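Local coordinates for protein N(2),N(2)-dimethylguanosine tRNA methyltransferase (Pyrococcus horikoshii, PDB 2DUL) that probably dimethylates the N2 atom of guanine 26 in a number of tRNAs, using S-adenosyl-L-methionine as methyl donor, at residues L187-I199 and D317-R330. Residues are numbered along the deposited sequence; the frame is centred on the assembly and turned at random.
Sequences LRGELCHEVGTRI and DIPLFYDTHAIGRR
Asp317 meets Arg198 through a water that donates to its OD1 and accepts from Arg198 NH1. Next along the chain, Pro319 lies over one face of the Arg198 guanidinium, its CA 3.4 Å from Arg198 NH1. The extended arginine presents NE and NH1 side-on to a single oxygen, Glu194 OE2, which receives Arg198 NE at 2.7 Å through its anti lone pair. Leu320 N donates to the same Glu194 OE2 at 2.7 Å, coming from above the carboxylate plane, so three N-H groups grip one buried atom, while Lys363 pairs with Glu194 OE1. With the carboxylate of Glu194 cut back to an alanine here, the Leu320 amide and the Arg198 guanidinium would probably lose the acceptor they share, and Lys363 its salt bridge. The Leu320 methyls pack on Leu191 CD2 and Val195 CG2. Phe321, with CG between its backbone N and carbonyl carbon (chi1 59°), places its ring so that Leu191 CD1 lies over one face, 4.2 Å from the Phe321 ring centroid, a CH-pi contact; Glu194 OE1 lies at the ring edge. Asp323 sets its CB against Glu190 CB, and a water links Asp323 OD2 to Glu190 O. The Asp323 carboxylate also caps the following helix, OD1 accepting from Ala326 N. Ala326 CB abuts the Glu190 carboxylate, which Arg330 holds from the next turn: NE to Glu190 OE2 (3.0 Å, 174°) and NH2 to Glu190 OE1 (2.9 Å), a nearly coplanar side-on pair. Arg188 NH2 stands near Arg330 NH2; Arg188 pairs with the Asp254 carboxylate, Arg330 NH1 with the Asp254 backbone carbonyl. The arrangement is an N-capped helix and its extended lead-in, held by the Glu190–Arg330 salt bridge and the Leu320–Glu194 bond on turn 189-192 and the first turns of helix 192-209, and it joins the C-terminal part of Trm1, with its small antiparallel sheet, to the part carrying the class I methyltransferase sheet.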
ATOM      1  N   LEU A 187      11.181  13.968   0.355  1.00 19.06           N
ATOM      2  CA  LEU A 187      12.163  14.288  -0.675  1.00 20.57           C
ATOM      3  C   LEU A 187      11.453  14.391  -2.020  1.00 20.77           C
ATOM      4  O   LEU A 187      10.871  13.419  -2.499  1.00 19.96           O
ATOM      5  CB  LEU A 187      13.238  13.202  -0.754  1.00 19.55           C
ATOM      6  CG  LEU A 187      14.205  13.328  -1.944  1.00 22.19           C
ATOM      7  CD1 LEU A 187      14.954  14.647  -1.872  1.00 22.42           C
ATOM      8  CD2 LEU A 187      15.179  12.160  -1.945  1.00 20.92           C
ATOM      9  N   ARG A 188      11.481  15.569  -2.630  1.00 24.27           N
ATOM     10  CA  ARG A 188      10.835  15.720  -3.927  1.00 25.82           C
ATOM     11  C   ARG A 188      11.777  15.308  -5.057  1.00 24.86           C
ATOM     12  O   ARG A 188      12.967  15.089  -4.834  1.00 25.23           O
ATOM     13  CB  ARG A 188      10.339  17.161  -4.116  1.00 31.12           C
ATOM     14  CG  ARG A 188      11.258  18.257  -3.603  1.00 37.95           C
ATOM     15  CD  ARG A 188      12.427  18.525  -4.536  1.00 44.51           C
ATOM     16  NE  ARG A 188      13.624  17.764  -4.183  1.00 49.18           N
ATOM     17  CZ  ARG A 188      14.738  17.750  -4.910  1.00 49.92           C
ATOM     18  NH1 ARG A 188      15.781  17.035  -4.514  1.00 50.28           N
ATOM     19  NH2 ARG A 188      14.805  18.446  -6.039  1.00 51.57           N
ATOM     20  N   GLY A 189      11.240  15.180  -6.264  1.00 24.66           N
ATOM     21  CA  GLY A 189      12.073  14.786  -7.386  1.00 23.45           C
ATOM     22  C   GLY A 189      11.806  13.373  -7.869  1.00 22.28           C
ATOM     23  O   GLY A 189      10.789  12.767  -7.530  1.00 22.39           O
ATOM     24  N   GLU A 190      12.742  12.843  -8.648  1.00 21.06           N
ATOM     25  CA  GLU A 190      12.621  11.512  -9.228  1.00 22.63           C
ATOM     26  C   GLU A 190      12.424  10.353  -8.255  1.00 21.21           C
ATOM     27  O   GLU A 190      11.872   9.323  -8.626  1.00 22.60           O
ATOM     28  CB  GLU A 190      13.845  11.215 -10.105  1.00 23.95           C
ATOM     29  CG  GLU A 190      15.171  11.295  -9.362  1.00 24.89           C
ATOM     30  CD  GLU A 190      15.879  12.623  -9.552  1.00 26.31           C
ATOM     31  OE1 GLU A 190      15.216  13.678  -9.472  1.00 25.14           O
ATOM     32  OE2 GLU A 190      17.106  12.613  -9.774  1.00 27.96           O
ATOM     33  N   LEU A 191      12.880  10.505  -7.018  1.00 20.38           N
ATOM     34  CA  LEU A 191      12.749   9.429  -6.040  1.00 21.75           C
ATOM     35  C   LEU A 191      11.514   9.526  -5.143  1.00 21.08           C
ATOM     36  O   LEU A 191      11.245   8.613  -4.364  1.00 19.11           O
ATOM     37  CB  LEU A 191      14.004   9.385  -5.155  1.00 21.94           C
ATOM     38  CG  LEU A 191      15.246   8.630  -5.651  1.00 23.29           C
ATOM     39  CD1 LEU A 191      15.433   8.807  -7.141  1.00 27.78           C
ATOM     40  CD2 LEU A 191      16.461   9.114  -4.875  1.00 22.22           C
ATOM     41  N   CYS A 192      10.751  10.608  -5.273  1.00 20.74           N
ATOM     42  CA  CYS A 192       9.595  10.823  -4.403  1.00 20.64           C
ATOM     43  C   CYS A 192       8.553   9.709  -4.311  1.00 21.11           C
ATOM     44  O   CYS A 192       8.015   9.467  -3.229  1.00 20.23           O
ATOM     45  CB  CYS A 192       8.905  12.152  -4.743  1.00 22.31           C
ATOM     46  SG  CYS A 192       7.979  12.194  -6.279  1.00 28.93           S
ATOM     47  N   HIS A 193       8.262   9.025  -5.415  1.00 20.01           N
ATOM     48  CA  HIS A 193       7.283   7.949  -5.364  1.00 21.44           C
ATOM     49  C   HIS A 193       7.741   6.874  -4.372  1.00 21.81           C
ATOM     50  O   HIS A 193       6.946   6.371  -3.576  1.00 20.90           O
ATOM     51  CB  HIS A 193       7.089   7.330  -6.750  1.00 23.25           C
ATOM     52  CG  HIS A 193       6.453   8.256  -7.741  1.00 25.84           C
ATOM     53  ND1 HIS A 193       6.425   7.993  -9.094  1.00 27.91           N
ATOM     54  CD2 HIS A 193       5.820   9.443  -7.575  1.00 27.76           C
ATOM     55  CE1 HIS A 193       5.806   8.980  -9.719  1.00 27.95           C
ATOM     56  NE2 HIS A 193       5.429   9.873  -8.820  1.00 28.26           N
ATOM     57  N   GLU A 194       9.024   6.524  -4.411  1.00 19.49           N
ATOM     58  CA  GLU A 194       9.511   5.505  -3.492  1.00 19.12           C
ATOM     59  C   GLU A 194       9.691   6.045  -2.077  1.00 18.14           C
ATOM     60  O   GLU A 194       9.343   5.368  -1.111  1.00 18.95           O
ATOM     61  CB  GLU A 194      10.829   4.885  -3.964  1.00 18.05           C
ATOM     62  CG  GLU A 194      11.226   3.701  -3.068  1.00 19.40           C
ATOM     63  CD  GLU A 194      12.462   2.960  -3.524  1.00 19.41           C
ATOM     64  OE1 GLU A 194      12.772   2.986  -4.732  1.00 17.76           O
ATOM     65  OE2 GLU A 194      13.112   2.318  -2.668  1.00 22.06           O
ATOM     66  N   VAL A 195      10.242   7.250  -1.948  1.00 17.04           N
ATOM     67  CA  VAL A 195      10.443   7.834  -0.619  1.00 17.50           C
ATOM     68  C   VAL A 195       9.093   7.972   0.087  1.00 17.52           C
ATOM     69  O   VAL A 195       8.961   7.652   1.275  1.00 15.84           O
ATOM     70  CB  VAL A 195      11.146   9.210  -0.709  1.00 15.61           C
ATOM     71  CG1 VAL A 195      11.187   9.880   0.666  1.00 15.31           C
ATOM     72  CG2 VAL A 195      12.564   9.024  -1.233  1.00 17.62           C
ATOM     73  N   GLY A 196       8.087   8.432  -0.654  1.00 17.38           N
ATOM     74  CA  GLY A 196       6.758   8.572  -0.085  1.00 17.20           C
ATOM     75  C   GLY A 196       6.236   7.224   0.385  1.00 17.68           C
ATOM     76  O   GLY A 196       5.593   7.121   1.438  1.00 16.25           O
ATOM     77  N   THR A 197       6.519   6.184  -0.396  1.00 16.20           N
ATOM     78  CA  THR A 197       6.081   4.838  -0.060  1.00 15.40           C
ATOM     79  C   THR A 197       6.808   4.362   1.203  1.00 16.88           C
ATOM     80  O   THR A 197       6.203   3.743   2.077  1.00 15.87           O
ATOM     81  CB  THR A 197       6.353   3.848  -1.226  1.00 16.89           C
ATOM     82  OG1 THR A 197       5.568   4.224  -2.364  1.00 16.96           O
ATOM     83  CG2 THR A 197       5.986   2.434  -0.832  1.00 17.20           C
ATOM     84  N   ARG A 198       8.101   4.665   1.301  1.00 14.28           N
ATOM     85  CA  ARG A 198       8.879   4.267   2.471  1.00 14.45           C
ATOM     86  C   ARG A 198       8.501   5.095   3.694  1.00 15.22           C
ATOM     87  O   ARG A 198       8.627   4.624   4.822  1.00 15.15           O
ATOM     88  CB  ARG A 198      10.380   4.378   2.182  1.00 14.18           C
ATOM     89  CG  ARG A 198      10.871   3.269   1.270  1.00 14.76           C
ATOM     90  CD  ARG A 198      12.340   3.399   0.911  1.00 13.44           C
ATOM     91  NE  ARG A 198      12.715   2.330  -0.013  1.00 15.27           N
ATOM     92  CZ  ARG A 198      12.971   1.077   0.348  1.00 15.87           C
ATOM     93  NH1 ARG A 198      13.288   0.178  -0.574  1.00 12.77           N
ATOM     94  NH2 ARG A 198      12.936   0.724   1.632  1.00 14.23           N
ATOM     95  N   ILE A 199       8.037   6.325   3.474  1.00 13.04           N
ATOM     96  CA  ILE A 199       7.596   7.171   4.580  1.00 14.25           C
ATOM     97  C   ILE A 199       6.318   6.554   5.155  1.00 15.35           C
ATOM     98  O   ILE A 199       6.146   6.471   6.372  1.00 15.35           O
ATOM     99  CB  ILE A 199       7.303   8.633   4.124  1.00 14.32           C
ATOM    100  CG1 ILE A 199       8.624   9.380   3.902  1.00 14.42           C
ATOM    101  CG2 ILE A 199       6.480   9.367   5.197  1.00 13.62           C
ATOM    102  CD1 ILE A 199       8.465  10.749   3.249  1.00 17.20           C
ATOM    103  N   ASP A 317      14.479  -5.679  -5.014  1.00 23.86           N
ATOM    104  CA  ASP A 317      14.039  -5.021  -3.788  1.00 23.82           C
ATOM    105  C   ASP A 317      15.270  -4.491  -3.071  1.00 23.46           C
ATOM    106  O   ASP A 317      15.960  -5.220  -2.352  1.00 22.46           O
ATOM    107  CB  ASP A 317      13.278  -5.999  -2.888  1.00 23.66           C
ATOM    108  CG  ASP A 317      12.494  -5.294  -1.782  1.00 25.43           C
ATOM    109  OD1 ASP A 317      12.571  -4.050  -1.678  1.00 25.29           O
ATOM    110  OD2 ASP A 317      11.799  -5.988  -1.014  1.00 24.47           O
ATOM    111  N   ILE A 318      15.543  -3.213  -3.288  1.00 21.17           N
ATOM    112  CA  ILE A 318      16.693  -2.550  -2.693  1.00 21.43           C
ATOM    113  C   ILE A 318      16.291  -1.091  -2.505  1.00 21.38           C
ATOM    114  O   ILE A 318      15.447  -0.578  -3.246  1.00 21.22           O
ATOM    115  CB  ILE A 318      17.909  -2.675  -3.632  1.00 22.74           C
ATOM    116  CG1 ILE A 318      19.154  -2.061  -2.989  1.00 23.13           C
ATOM    117  CG2 ILE A 318      17.594  -2.007  -4.963  1.00 23.86           C
ATOM    118  CD1 ILE A 318      20.439  -2.384  -3.733  1.00 26.65           C
ATOM    119  N   PRO A 319      16.872  -0.403  -1.508  1.00 20.00           N
ATOM    120  CA  PRO A 319      16.496   0.998  -1.303  1.00 19.23           C
ATOM    121  C   PRO A 319      16.847   1.953  -2.445  1.00 19.83           C
ATOM    122  O   PRO A 319      18.004   2.070  -2.851  1.00 19.47           O
ATOM    123  CB  PRO A 319      17.212   1.366  -0.005  1.00 20.00           C
ATOM    124  CG  PRO A 319      17.276   0.058   0.734  1.00 20.32           C
ATOM    125  CD  PRO A 319      17.662  -0.908  -0.369  1.00 19.88           C
ATOM    126  N   LEU A 320      15.822   2.627  -2.951  1.00 19.13           N
ATOM    127  CA  LEU A 320      15.955   3.619  -4.010  1.00 18.62           C
ATOM    128  C   LEU A 320      16.435   3.123  -5.379  1.00 20.39           C
ATOM    129  O   LEU A 320      16.510   1.918  -5.642  1.00 19.21           O
ATOM    130  CB  LEU A 320      16.839   4.771  -3.506  1.00 17.92           C
ATOM    131  CG  LEU A 320      16.390   5.306  -2.134  1.00 19.40           C
ATOM    132  CD1 LEU A 320      17.251   6.494  -1.714  1.00 18.26           C
ATOM    133  CD2 LEU A 320      14.912   5.708  -2.199  1.00 19.27           C
ATOM    134  N   PHE A 321      16.742   4.069  -6.259  1.00 19.35           N
ATOM    135  CA  PHE A 321      17.173   3.739  -7.611  1.00 20.99           C
ATOM    136  C   PHE A 321      17.780   4.958  -8.284  1.00 20.09           C
ATOM    137  O   PHE A 321      17.815   6.043  -7.703  1.00 19.15           O
ATOM    138  CB  PHE A 321      15.970   3.244  -8.421  1.00 20.23           C
ATOM    139  CG  PHE A 321      14.842   4.242  -8.517  1.00 22.16           C
ATOM    140  CD1 PHE A 321      14.780   5.151  -9.570  1.00 21.24           C
ATOM    141  CD2 PHE A 321      13.839   4.272  -7.546  1.00 21.04           C
ATOM    142  CE1 PHE A 321      13.731   6.076  -9.659  1.00 21.57           C
ATOM    143  CE2 PHE A 321      12.788   5.190  -7.623  1.00 22.94           C
ATOM    144  CZ  PHE A 321      12.734   6.095  -8.683  1.00 22.27           C
ATOM    145  N   TYR A 322      18.265   4.772  -9.506  1.00 20.32           N
ATOM    146  CA  TYR A 322      18.859   5.866 -10.258  1.00 20.79           C
ATOM    147  C   TYR A 322      17.977   6.151 -11.465  1.00 21.19           C
ATOM    148  O   TYR A 322      17.690   5.256 -12.255  1.00 19.77           O
ATOM    149  CB  TYR A 322      20.279   5.498 -10.710  1.00 20.82           C
ATOM    150  CG  TYR A 322      21.226   5.220  -9.558  1.00 21.13           C
ATOM    151  CD1 TYR A 322      21.472   6.188  -8.584  1.00 22.01           C
ATOM    152  CD2 TYR A 322      21.848   3.978  -9.422  1.00 22.92           C
ATOM    153  CE1 TYR A 322      22.310   5.924  -7.499  1.00 20.66           C
ATOM    154  CE2 TYR A 322      22.689   3.707  -8.339  1.00 23.85           C
ATOM    155  CZ  TYR A 322      22.912   4.683  -7.383  1.00 21.83           C
ATOM    156  OH  TYR A 322      23.731   4.417  -6.302  1.00 22.20           O
ATOM    157  N   ASP A 323      17.534   7.396 -11.590  1.00 21.85           N
ATOM    158  CA  ASP A 323      16.682   7.794 -12.707  1.00 23.99           C
ATOM    159  C   ASP A 323      17.589   8.322 -13.816  1.00 23.98           C
ATOM    160  O   ASP A 323      18.164   9.399 -13.695  1.00 22.86           O
ATOM    161  CB  ASP A 323      15.701   8.872 -12.252  1.00 24.99           C
ATOM    162  CG  ASP A 323      14.635   9.167 -13.291  1.00 29.82           C
ATOM    163  OD1 ASP A 323      14.973   9.743 -14.350  1.00 28.31           O
ATOM    164  OD2 ASP A 323      13.460   8.808 -13.048  1.00 31.53           O
ATOM    165  N   THR A 324      17.721   7.548 -14.889  1.00 26.07           N
ATOM    166  CA  THR A 324      18.583   7.920 -16.008  1.00 28.46           C
ATOM    167  C   THR A 324      18.286   9.307 -16.571  1.00 28.57           C
ATOM    168  O   THR A 324      19.201  10.059 -16.905  1.00 28.99           O
ATOM    169  CB  THR A 324      18.476   6.892 -17.155  1.00 29.19           C
ATOM    170  OG1 THR A 324      18.726   5.575 -16.643  1.00 31.52           O
ATOM    171  CG2 THR A 324      19.504   7.200 -18.231  1.00 30.29           C
ATOM    172  N   HIS A 325      17.009   9.646 -16.674  1.00 30.15           N
ATOM    173  CA  HIS A 325      16.628  10.946 -17.207  1.00 31.30           C
ATOM    174  C   HIS A 325      17.025  12.087 -16.268  1.00 29.28           C
ATOM    175  O   HIS A 325      17.747  13.002 -16.662  1.00 28.01           O
ATOM    176  CB  HIS A 325      15.123  10.980 -17.473  1.00 35.54           C
ATOM    177  CG  HIS A 325      14.660  12.241 -18.130  1.00 41.94           C
ATOM    178  ND1 HIS A 325      14.493  13.423 -17.441  1.00 45.09           N
ATOM    179  CD2 HIS A 325      14.374  12.517 -19.425  1.00 44.67           C
ATOM    180  CE1 HIS A 325      14.124  14.372 -18.283  1.00 45.24           C
ATOM    181  NE2 HIS A 325      14.045  13.849 -19.493  1.00 45.40           N
ATOM    182  N   ALA A 326      16.563  12.023 -15.023  1.00 27.81           N
ATOM    183  CA  ALA A 326      16.869  13.064 -14.045  1.00 26.73           C
ATOM    184  C   ALA A 326      18.371  13.244 -13.824  1.00 25.99           C
ATOM    185  O   ALA A 326      18.858  14.371 -13.739  1.00 24.79           O
ATOM    186  CB  ALA A 326      16.175  12.755 -12.718  1.00 25.99           C
ATOM    187  N   ILE A 327      19.104  12.139 -13.724  1.00 24.98           N
ATOM    188  CA  ILE A 327      20.543  12.218 -13.509  1.00 24.88           C
ATOM    189  C   ILE A 327      21.212  12.878 -14.708  1.00 25.10           C
ATOM    190  O   ILE A 327      22.164  13.643 -14.554  1.00 24.86           O
ATOM    191  CB  ILE A 327      21.157  10.822 -13.261  1.00 26.00           C
ATOM    192  CG1 ILE A 327      20.661  10.280 -11.914  1.00 27.74           C
ATOM    193  CG2 ILE A 327      22.680  10.908 -13.269  1.00 26.27           C
ATOM    194  CD1 ILE A 327      21.208   8.909 -11.539  1.00 27.36           C
ATOM    195  N   GLY A 328      20.708  12.585 -15.901  1.00 25.80           N
ATOM    196  CA  GLY A 328      21.257  13.200 -17.094  1.00 26.83           C
ATOM    197  C   GLY A 328      21.110  14.713 -17.011  1.00 27.88           C
ATOM    198  O   GLY A 328      22.039  15.454 -17.347  1.00 27.10           O
ATOM    199  N   ARG A 329      19.951  15.181 -16.555  1.00 26.88           N
ATOM    200  CA  ARG A 329      19.717  16.621 -16.438  1.00 29.41           C
ATOM    201  C   ARG A 329      20.550  17.257 -15.325  1.00 28.74           C
ATOM    202  O   ARG A 329      21.054  18.372 -15.480  1.00 28.18           O
ATOM    203  CB  ARG A 329      18.232  16.912 -16.189  1.00 31.62           C
ATOM    204  CG  ARG A 329      17.315  16.474 -17.317  1.00 34.58           C
ATOM    205  CD  ARG A 329      15.870  16.900 -17.080  1.00 39.95           C
ATOM    206  NE  ARG A 329      15.687  18.348 -17.161  1.00 44.22           N
ATOM    207  CZ  ARG A 329      15.830  19.183 -16.137  1.00 46.74           C
ATOM    208  NH1 ARG A 329      16.155  18.715 -14.940  1.00 49.36           N
ATOM    209  NH2 ARG A 329      15.654  20.487 -16.311  1.00 46.77           N
ATOM    210  N   ARG A 330      20.695  16.552 -14.205  1.00 26.71           N
ATOM    211  CA  ARG A 330      21.468  17.072 -13.079  1.00 25.99           C
ATOM    212  C   ARG A 330      22.952  17.190 -13.417  1.00 26.22           C
ATOM    213  O   ARG A 330      23.576  18.217 -13.148  1.00 26.55           O
ATOM    214  CB  ARG A 330      21.289  16.177 -11.844  1.00 25.95           C
ATOM    215  CG  ARG A 330      19.876  16.187 -11.262  1.00 27.80           C
ATOM    216  CD  ARG A 330      19.774  15.334  -9.996  1.00 28.29           C
ATOM    217  NE  ARG A 330      18.398  15.255  -9.500  1.00 27.76           N
ATOM    218  CZ  ARG A 330      17.750  16.248  -8.894  1.00 29.66           C
ATOM    219  NH1 ARG A 330      18.345  17.417  -8.688  1.00 28.91           N
ATOM    220  NH2 ARG A 330      16.491  16.077  -8.508  1.00 28.74           N
TER
HETATM  221  O   HOH W   1      18.209   9.538  -9.971  1.00 32.67           O
HETATM  222  O   HOH W   2      11.390   9.464 -11.589  1.00 55.07           O
HETATM  223  O   HOH W   3      14.341  -2.512   0.015  1.00 21.88           O